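Local coordinates for protein putative enoyl-CoA hydratase (Streptomyces avermitilis, PDB 3GKB) that is a putative enoyl-CoA hydratase of the crotonase family, probably acting on an acyl-CoA thioester, although its own substrate and reaction are not established, at residues Leu44-Arg54 / Leu101-Thr109; Glu64-Arg73 / Leu257-Arg268. All coordinates share one frame; numbering follows the deposited sequence.

Contact 1 (Leu44-Arg54 / Leu101-Thr109); sequences LTTLADDSSVR and LIRHQPQVT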
loop_
_atom_site.group_PDB
_atom_site.type_symbol
_atom_site.label_atom_id
_atom_site.label_comp_id
_atom_site.label_asym_id
_atom_site.label_seq_id
_atom_site.Cartn_x
_atom_site.Cartn_y
_atom_site.Cartn_z
ATOM N N LEU B 44 7.965 10.513 27.389
ATOM C CA LEU B 44 7.486 9.228 26.902
ATOM C C LEU B 44 7.930 8.056 27.777
ATOM O O LEU B 44 7.174 7.122 27.989
ATOM C CB LEU B 44 7.859 9.007 25.434
ATOM C CG LEU B 44 7.132 9.912 24.431
ATOM C CD1 LEU B 44 7.688 9.702 23.024
ATOM C CD2 LEU B 44 5.608 9.685 24.434
ATOM N N THR B 45 9.145 8.116 28.293
ATOM C CA THR B 45 9.639 7.057 29.176
ATOM C C THR B 45 8.798 7.020 30.461
ATOM O O THR B 45 8.376 5.936 30.886
ATOM C CB THR B 45 11.151 7.259 29.471
ATOM O OG1 THR B 45 11.866 7.130 28.230
ATOM C CG2 THR B 45 11.675 6.204 30.425
ATOM N N THR B 46 8.494 8.189 31.026
ATOM C CA THR B 46 7.633 8.282 32.202
ATOM C C THR B 46 6.225 7.755 31.912
ATOM O O THR B 46 5.648 7.022 32.708
ATOM C CB THR B 46 7.511 9.709 32.711
ATOM O OG1 THR B 46 8.824 10.255 32.988
ATOM C CG2 THR B 46 6.623 9.759 33.950
ATOM N N LEU B 47 5.659 8.145 30.782
ATOM C CA LEU B 47 4.320 7.661 30.432
ATOM C C LEU B 47 4.264 6.163 30.214
ATOM O O LEU B 47 3.261 5.539 30.584
ATOM C CB LEU B 47 3.746 8.403 29.216
ATOM C CG LEU B 47 3.313 9.854 29.458
ATOM C CD1 LEU B 47 3.107 10.613 28.128
ATOM C CD2 LEU B 47 2.034 9.867 30.333
ATOM N N ALA B 48 5.331 5.576 29.652
ATOM C CA ALA B 48 5.357 4.148 29.377
ATOM C C ALA B 48 5.157 3.348 30.676
ATOM O O ALA B 48 4.678 2.228 30.630
ATOM C CB ALA B 48 6.673 3.715 28.667
ATOM N N ASP B 49 5.523 3.937 31.814
ATOM C CA ASP B 49 5.350 3.274 33.118
ATOM C C ASP B 49 4.115 3.737 33.899
ATOM O O ASP B 49 3.949 3.373 35.060
ATOM C CB ASP B 49 6.627 3.432 33.958
ATOM C CG ASP B 49 7.766 2.511 33.469
ATOM O OD1 ASP B 49 7.552 1.667 32.573
ATOM O OD2 ASP B 49 8.886 2.612 33.986
ATOM N N ASP B 50 3.245 4.509 33.254
ATOM C CA ASP B 50 2.028 5.035 33.880
ATOM C C ASP B 50 0.816 4.219 33.445
ATOM O O ASP B 50 0.285 4.390 32.339
ATOM C CB ASP B 50 1.853 6.507 33.515
ATOM C CG ASP B 50 0.759 7.210 34.331
ATOM O OD1 ASP B 50 -0.131 6.538 34.912
ATOM O OD2 ASP B 50 0.791 8.457 34.349
ATOM N N SER B 51 0.345 3.352 34.336
ATOM C CA SER B 51 -0.770 2.482 34.012
ATOM C C SER B 51 -2.096 3.254 33.890
ATOM O O SER B 51 -3.044 2.717 33.366
ATOM C CB SER B 51 -0.887 1.324 35.036
ATOM O OG SER B 51 -0.706 1.815 36.346
ATOM N N SER B 52 -2.147 4.506 34.344
ATOM C CA SER B 52 -3.346 5.330 34.209
ATOM C C SER B 52 -3.560 5.944 32.809
ATOM O O SER B 52 -4.618 6.491 32.555
ATOM C CB SER B 52 -3.376 6.437 35.257
ATOM O OG SER B 52 -2.511 7.536 34.949
ATOM N N VAL B 53 -2.578 5.803 31.928
ATOM C CA VAL B 53 -2.612 6.421 30.593
ATOM C C VAL B 53 -2.576 5.331 29.531
ATOM O O VAL B 53 -1.700 4.475 29.538
ATOM C CB VAL B 53 -1.463 7.399 30.399
ATOM C CG1 VAL B 53 -1.471 7.970 28.945
ATOM C CG2 VAL B 53 -1.589 8.561 31.411
ATOM N N ARG B 54 -3.566 5.370 28.646
ATOM C CA ARG B 54 -3.722 4.367 27.589
ATOM C C ARG B 54 -3.528 4.910 26.157
ATOM O O ARG B 54 -3.278 4.136 25.224
ATOM C CB ARG B 54 -5.073 3.672 27.758
ATOM C CG ARG B 54 -5.185 2.899 29.087
ATOM C CD ARG B 54 -6.501 2.220 29.249
ATOM N NE ARG B 54 -7.614 3.170 29.327
ATOM C CZ ARG B 54 -7.972 3.847 30.419
ATOM N NH1 ARG B 54 -7.295 3.710 31.560
ATOM N NH2 ARG B 54 -8.999 4.696 30.372
ATOM N N LEU B 101 11.441 5.543 19.626
ATOM C CA LEU B 101 10.740 5.609 20.934
ATOM C C LEU B 101 9.214 5.632 20.715
ATOM O O LEU B 101 8.468 4.861 21.309
ATOM C CB LEU B 101 11.204 6.840 21.688
ATOM C CG LEU B 101 10.744 7.020 23.137
ATOM C CD1 LEU B 101 11.233 5.879 24.003
ATOM C CD2 LEU B 101 11.273 8.371 23.585
ATOM N N ILE B 102 8.760 6.483 19.802
ATOM C CA ILE B 102 7.325 6.571 19.464
ATOM C C ILE B 102 6.780 5.217 18.954
ATOM O O ILE B 102 5.702 4.748 19.379
ATOM C CB ILE B 102 7.068 7.691 18.413
ATOM C CG1 ILE B 102 7.363 9.072 19.002
ATOM C CG2 ILE B 102 5.621 7.640 17.917
ATOM C CD1 ILE B 102 7.569 10.207 17.975
ATOM N N ARG B 103 7.494 4.607 18.024
ATOM C CA ARG B 103 7.025 3.355 17.401
ATOM C C ARG B 103 6.835 2.220 18.423
ATOM O O ARG B 103 6.005 1.356 18.219
ATOM C CB ARG B 103 8.021 2.836 16.360
ATOM C CG ARG B 103 7.974 3.528 15.004
ATOM C CD ARG B 103 8.291 2.564 13.857
ATOM N NE ARG B 103 9.526 1.832 14.064
ATOM C CZ ARG B 103 9.701 0.513 13.955
ATOM N NH1 ARG B 103 10.910 -0.007 14.181
ATOM N NH2 ARG B 103 8.718 -0.294 13.586
ATOM N N HIS B 104 7.641 2.219 19.488
ATOM C CA HIS B 104 7.588 1.160 20.512
ATOM C C HIS B 104 6.826 1.529 21.797
ATOM O O HIS B 104 6.803 0.752 22.774
ATOM C CB HIS B 104 9.013 0.696 20.802
ATOM C CG HIS B 104 9.668 0.075 19.611
ATOM N ND1 HIS B 104 10.512 0.776 18.782
ATOM C CD2 HIS B 104 9.576 -1.175 19.096
ATOM C CE1 HIS B 104 10.927 -0.025 17.812
ATOM N NE2 HIS B 104 10.377 -1.215 17.983
ATOM N N GLN B 105 6.169 2.686 21.785
ATOM C CA GLN B 105 5.427 3.177 22.959
ATOM C C GLN B 105 4.279 2.199 23.277
ATOM O O GLN B 105 3.608 1.683 22.353
ATOM C CB GLN B 105 4.910 4.587 22.691
ATOM C CG GLN B 105 4.350 5.364 23.913
ATOM C CD GLN B 105 5.427 5.771 24.916
ATOM O OE1 GLN B 105 6.608 5.929 24.569
ATOM N NE2 GLN B 105 5.023 5.948 26.173
ATOM N N PRO B 106 4.066 1.883 24.575
ATOM C CA PRO B 106 2.971 0.960 24.909
ATOM C C PRO B 106 1.576 1.534 24.637
ATOM O O PRO B 106 0.709 0.815 24.154
ATOM C CB PRO B 106 3.154 0.676 26.408
ATOM C CG PRO B 106 4.224 1.513 26.879
ATOM C CD PRO B 106 4.982 2.092 25.705
ATOM N N GLN B 107 1.356 2.799 24.987
ATOM C CA GLN B 107 0.096 3.497 24.713
ATOM C C GLN B 107 -0.145 3.591 23.209
ATOM O O GLN B 107 0.788 3.614 22.426
ATOM C CB GLN B 107 0.126 4.934 25.255
ATOM C CG GLN B 107 -0.011 5.062 26.766
ATOM C CD GLN B 107 1.320 4.872 27.524
ATOM O OE1 GLN B 107 2.384 4.818 26.925
ATOM N NE2 GLN B 107 1.241 4.776 28.853
ATOM N N VAL B 108 -1.404 3.720 22.816
ATOM C CA VAL B 108 -1.710 4.050 21.418
ATOM C C VAL B 108 -1.258 5.485 21.197
ATOM O O VAL B 108 -1.583 6.369 22.011
ATOM C CB VAL B 108 -3.214 3.959 21.151
ATOM C CG1 VAL B 108 -3.538 4.458 19.710
ATOM C CG2 VAL B 108 -3.713 2.530 21.397
ATOM N N THR B 109 -0.480 5.734 20.141
ATOM C CA THR B 109 0.020 7.079 19.860
ATOM C C THR B 109 -0.726 7.660 18.620
ATOM O O THR B 109 -0.875 6.998 17.560
ATOM C CB THR B 109 1.523 7.068 19.604
ATOM O OG1 THR B 109 1.835 6.103 18.574
ATOM C CG2 THR B 109 2.309 6.713 20.901
#

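Contact 2 (Glu64-Arg73 / Leu257-Arg268); sequences EFFLAHVDMR and LKDGAQTPAGER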
loop_
_atom_site.group_PDB
_atom_site.type_symbol
_atom_site.label_atom_id
_atom_site.label_comp_id
_atom_site.label_asym_id
_atom_site.label_seq_id
_atom_site.Cartn_x
_atom_site.Cartn_y
_atom_site.Cartn_z
ATOM N N GLU B 64 1.315 27.434 12.536
ATOM C CA GLU B 64 1.699 27.068 11.166
ATOM C C GLU B 64 2.500 25.763 11.064
ATOM O O GLU B 64 2.424 25.056 10.028
ATOM C CB GLU B 64 2.508 28.205 10.549
ATOM C CG GLU B 64 2.865 27.913 9.114
ATOM C CD GLU B 64 3.230 29.145 8.301
ATOM O OE1 GLU B 64 3.308 30.251 8.887
ATOM O OE2 GLU B 64 3.428 28.956 7.071
ATOM N N PHE B 65 3.271 25.460 12.112
ATOM C CA PHE B 65 4.196 24.294 12.128
ATOM C C PHE B 65 3.858 23.295 13.228
ATOM O O PHE B 65 3.632 23.664 14.372
ATOM C CB PHE B 65 5.638 24.773 12.282
ATOM C CG PHE B 65 6.010 25.767 11.246
ATOM C CD1 PHE B 65 6.251 25.354 9.934
ATOM C CD2 PHE B 65 6.002 27.106 11.532
ATOM C CE1 PHE B 65 6.519 26.278 8.954
ATOM C CE2 PHE B 65 6.246 28.034 10.549
ATOM C CZ PHE B 65 6.502 27.627 9.269
ATOM N N PHE B 66 3.804 22.017 12.861
ATOM C CA PHE B 66 3.720 20.937 13.842
ATOM C C PHE B 66 5.105 20.764 14.451
ATOM O O PHE B 66 5.303 21.018 15.651
ATOM C CB PHE B 66 3.220 19.654 13.172
ATOM C CG PHE B 66 3.165 18.478 14.081
ATOM C CD1 PHE B 66 2.073 18.278 14.926
ATOM C CD2 PHE B 66 4.217 17.577 14.135
ATOM C CE1 PHE B 66 2.043 17.194 15.766
ATOM C CE2 PHE B 66 4.183 16.491 15.000
ATOM C CZ PHE B 66 3.101 16.310 15.812
ATOM N N LEU B 67 6.069 20.390 13.596
ATOM C CA LEU B 67 7.499 20.349 13.924
ATOM C C LEU B 67 8.251 20.700 12.651
ATOM O O LEU B 67 8.091 20.041 11.662
ATOM C CB LEU B 67 7.949 18.987 14.413
ATOM C CG LEU B 67 7.516 18.562 15.822
ATOM C CD1 LEU B 67 7.872 17.050 16.045
ATOM C CD2 LEU B 67 8.115 19.485 16.925
ATOM N N ALA B 68 9.010 21.777 12.683
ATOM C CA ALA B 68 9.603 22.334 11.468
ATOM C C ALA B 68 10.547 21.354 10.789
ATOM O O ALA B 68 10.461 21.145 9.588
ATOM C CB ALA B 68 10.333 23.606 11.793
ATOM N N HIS B 69 11.441 20.784 11.598
ATOM C CA HIS B 69 12.566 19.916 11.223
ATOM C C HIS B 69 13.562 19.972 12.385
ATOM O O HIS B 69 13.345 20.699 13.345
ATOM C CB HIS B 69 13.237 20.316 9.882
ATOM C CG HIS B 69 13.669 21.745 9.819
ATOM N ND1 HIS B 69 14.768 22.220 10.507
ATOM C CD2 HIS B 69 13.119 22.816 9.194
ATOM C CE1 HIS B 69 14.895 23.517 10.280
ATOM N NE2 HIS B 69 13.893 23.910 9.508
ATOM N N VAL B 70 14.635 19.196 12.291
ATOM C CA VAL B 70 15.681 19.222 13.305
ATOM C C VAL B 70 16.464 20.533 13.222
ATOM O O VAL B 70 16.726 21.051 12.145
ATOM C CB VAL B 70 16.613 17.995 13.149
ATOM C CG1 VAL B 70 17.837 18.119 14.055
ATOM C CG2 VAL B 70 15.834 16.702 13.476
ATOM N N ASP B 71 16.820 21.045 14.382
ATOM C CA ASP B 71 17.562 22.285 14.519
ATOM C C ASP B 71 18.818 22.227 13.657
ATOM O O ASP B 71 19.664 21.342 13.786
ATOM C CB ASP B 71 17.906 22.480 15.997
ATOM C CG ASP B 71 18.722 23.749 16.260
ATOM O OD1 ASP B 71 18.857 24.594 15.332
ATOM O OD2 ASP B 71 19.238 23.856 17.408
ATOM N N MET B 72 18.932 23.177 12.752
ATOM C CA MET B 72 20.050 23.185 11.805
ATOM C C MET B 72 21.385 23.552 12.500
ATOM O O MET B 72 22.452 23.377 11.923
ATOM C CB MET B 72 19.730 24.158 10.671
ATOM C CG MET B 72 18.676 23.607 9.630
ATOM S SD MET B 72 17.890 24.925 8.594
ATOM C CE MET B 72 19.134 25.253 7.416
ATOM N N ARG B 73 21.294 24.093 13.707
ATOM C CA ARG B 73 22.464 24.391 14.532
ATOM C C ARG B 73 22.789 23.293 15.543
ATOM O O ARG B 73 23.662 23.488 16.407
ATOM C CB ARG B 73 22.250 25.692 15.290
ATOM C CG ARG B 73 21.960 26.882 14.412
ATOM C CD ARG B 73 22.313 28.133 15.160
ATOM N NE ARG B 73 22.481 29.248 14.260
ATOM C CZ ARG B 73 21.524 30.090 13.925
ATOM N NH1 ARG B 73 20.289 29.939 14.405
ATOM N NH2 ARG B 73 21.801 31.085 13.085
ATOM N N LEU B 257 20.423 29.007 6.913
ATOM C CA LEU B 257 20.304 29.808 8.134
ATOM C C LEU B 257 20.491 31.294 7.811
ATOM O O LEU B 257 19.689 32.101 8.239
ATOM C CB LEU B 257 21.298 29.350 9.204
ATOM C CG LEU B 257 20.924 28.045 9.927
ATOM C CD1 LEU B 257 22.083 27.465 10.679
ATOM C CD2 LEU B 257 19.734 28.286 10.862
ATOM N N LYS B 258 21.487 31.613 6.983
ATOM C CA LYS B 258 21.750 32.978 6.566
ATOM C C LYS B 258 20.563 33.596 5.835
ATOM O O LYS B 258 20.302 34.795 5.953
ATOM C CB LYS B 258 23.000 33.007 5.676
ATOM C CG LYS B 258 23.399 34.394 5.226
ATOM C CD LYS B 258 24.592 34.358 4.282
ATOM C CE LYS B 258 24.800 35.696 3.572
ATOM N NZ LYS B 258 25.279 35.528 2.174
ATOM N N ASP B 259 19.828 32.772 5.092
ATOM C CA ASP B 259 18.726 33.240 4.275
ATOM C C ASP B 259 17.348 33.149 4.955
ATOM O O ASP B 259 16.331 33.400 4.313
ATOM C CB ASP B 259 18.720 32.485 2.932
ATOM C CG ASP B 259 19.851 32.918 2.012
ATOM O OD1 ASP B 259 20.648 33.819 2.392
ATOM O OD2 ASP B 259 19.938 32.372 0.893
ATOM N N GLY B 260 17.316 32.810 6.241
ATOM C CA GLY B 260 16.079 32.849 6.996
ATOM C C GLY B 260 15.451 31.536 7.406
ATOM O O GLY B 260 14.318 31.545 7.897
ATOM N N ALA B 261 16.138 30.398 7.215
ATOM C CA ALA B 261 15.587 29.157 7.762
ATOM C C ALA B 261 15.398 29.328 9.283
ATOM O O ALA B 261 16.126 30.077 9.940
ATOM C CB ALA B 261 16.466 27.923 7.408
ATOM N N GLN B 262 14.381 28.663 9.819
ATOM C CA GLN B 262 14.106 28.638 11.245
ATOM C C GLN B 262 13.496 29.954 11.725
ATOM O O GLN B 262 13.467 30.241 12.915
ATOM C CB GLN B 262 15.336 28.183 12.058
ATOM C CG GLN B 262 15.834 26.825 11.546
ATOM C CD GLN B 262 16.753 26.017 12.471
ATOM O OE1 GLN B 262 16.962 24.840 12.204
ATOM N NE2 GLN B 262 17.311 26.629 13.523
ATOM N N THR B 263 12.993 30.726 10.765
ATOM C CA THR B 263 12.085 31.829 11.005
ATOM C C THR B 263 10.784 31.497 10.300
ATOM O O THR B 263 10.784 30.788 9.303
ATOM C CB THR B 263 12.631 33.150 10.433
ATOM O OG1 THR B 263 12.544 33.146 9.000
ATOM C CG2 THR B 263 14.066 33.351 10.852
ATOM N N PRO B 264 9.662 32.034 10.788
ATOM C CA PRO B 264 8.367 31.721 10.158
ATOM C C PRO B 264 8.313 32.017 8.673
ATOM O O PRO B 264 7.836 31.173 7.876
ATOM C CB PRO B 264 7.394 32.596 10.936
ATOM C CG PRO B 264 8.033 32.678 12.286
ATOM C CD PRO B 264 9.491 32.843 12.010
ATOM N N ALA B 265 8.829 33.165 8.264
ATOM C CA ALA B 265 8.805 33.471 6.767
ATOM C C ALA B 265 9.663 32.503 5.936
ATOM O O ALA B 265 9.274 32.101 4.826
ATOM C CB ALA B 265 9.204 34.912 6.507
ATOM N N GLY B 266 10.823 32.143 6.473
ATOM C CA GLY B 266 11.756 31.238 5.818
ATOM C C GLY B 266 11.225 29.824 5.759
ATOM O O GLY B 266 11.388 29.122 4.760
ATOM N N GLU B 267 10.561 29.387 6.824
ATOM C CA GLU B 267 10.017 28.025 6.851
ATOM C C GLU B 267 8.744 27.837 6.034
ATOM O O GLU B 267 8.421 26.723 5.637
ATOM C CB GLU B 267 9.744 27.594 8.286
ATOM C CG GLU B 267 10.987 27.472 9.153
ATOM C CD GLU B 267 11.807 26.213 8.871
ATOM O OE1 GLU B 267 11.233 25.155 8.543
ATOM O OE2 GLU B 267 13.034 26.277 8.994
ATOM N N ARG B 268 8.009 28.907 5.759
ATOM C CA ARG B 268 6.724 28.764 5.099
ATOM C C ARG B 268 6.869 28.016 3.749
ATOM O O ARG B 268 6.140 27.057 3.485
ATOM C CB ARG B 268 6.053 30.127 4.891
ATOM C CG ARG B 268 4.649 30.030 4.233
ATOM C CD ARG B 268 3.817 31.318 4.457
ATOM N NE ARG B 268 3.792 31.658 5.880
ATOM C CZ ARG B 268 4.200 32.808 6.419
ATOM N NH1 ARG B 268 4.632 33.827 5.678
ATOM N NH2 ARG B 268 4.146 32.959 7.735
HETATM O O HOH W 1 9.318 23.281 8.167
#

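Contact 1 (Leu44-Arg54 / Leu101-Thr109)
The flat amide ends of Gln105 and Gln107 point their N-H groups at backbone carbonyls of Leu44-Arg54, with Leu44 O and Val53 O near the amide planes and Leu47 O tilted from that of Gln107. Gln105 NE2 sends one N-H to Leu44 O at 3.1 Å, nearly straight at 166°, and the other to Gln107 OE1 at 3.0 Å. Leu44 O also takes Ala48 N, from the opposite face of its carbonyl plane. Gln107 NE2 divides its N-H groups between Leu47 O (2.8 Å) and Val53 O (3.0 Å), standing above both carbonyl planes. A bend at chi2 (83°) folds the Gln107 amide back between helix end and turn, with its CG 3.9 Å from Val53 CG1, the two side chains crossing at a slant. Beside the amides the contact is apolar: Leu44 CD1 meets Leu101 CD2 at 3.9 Å, and Pro106 CG rests against Ala48 CB at 3.7 Å. Beyond Val53, Val108 N donates to Arg54 O at 3.1 Å, where strand 108-113 begins to pair with 55-60. A leucine in place of Gln107 would probably leave Leu47 O and Val53 O without this shared donor and take from Gln105 NE2 its second acceptor, Gln107 OE1. Two buried glutamines thus stitch the C-terminal end of helix 34-48 to the loop between helix 96-103 and strand 108-113, without any charged pair.

Contact 2 (Glu64-Arg73 / Leu257-Arg268)
Ionic contact comes at one end, where Arg268 grips Glu64 side-on: NE meets OE2 at 3.0 Å and NH2 meets OE1 at 3.1 Å, each on the syn lone pair, with carboxylate and guanidinium planes only 13° apart. Hydrogen bonds fill the middle. His69 NE2 donates in its ring plane to Glu267 OE2 at 2.6 Å, while His69 ND1 gives to Val70 O, fixing the ring's rotation. Glu267 OE2 also receives Gln262 N, and a water links Glu267 OE1 to Ala68 O. Gln262, extended beyond CG, uses both ends of its amide: OE1 accepts from Met72 N at 2.6 Å and NE2 donates to Asp71 OD1 at 3.1 Å. Van der Waals packing closes both flanks. Phe65 CZ lies 3.4 Å from Glu267 CB; Met72 SD rests 3.5 Å from Ala261 CB, and the Leu257 CD2 methyl sits over one face of the Arg73 guanidinium. Gly260 ends helix 248-258 in a Schellman motif, and Thr263 OG1 N-caps helix 264-268 through Gly266 N. This turn between two helices clasps the loop after strand 55-60; in crotonase-fold enzymes that loop supplies one oxyanion-hole peptide N-H, and probably does so here.

Overall arrangement
Both contacts are partly buried, yet they lie on opposite sides of the chain's centre, with their own centres 29 Å apart and no touch between them. Strand 55-60 is the common thread: Leu44-Arg54 leads into it, and Glu64-Arg73 follows it. Contact 1 belongs to the sheet and helix layers of the crotonase core, and its polar bonds are between neutral groups, amide to carbonyl. Contact 2 instead brings the C-terminal helices over a loop, and charge enters there through a salt bridge and a histidine-carboxylate pair. Another subunit reaches contact 1, where its Leu173 packs on Val108, whereas contact 2 is touched by no other chain of the trimeric assembly.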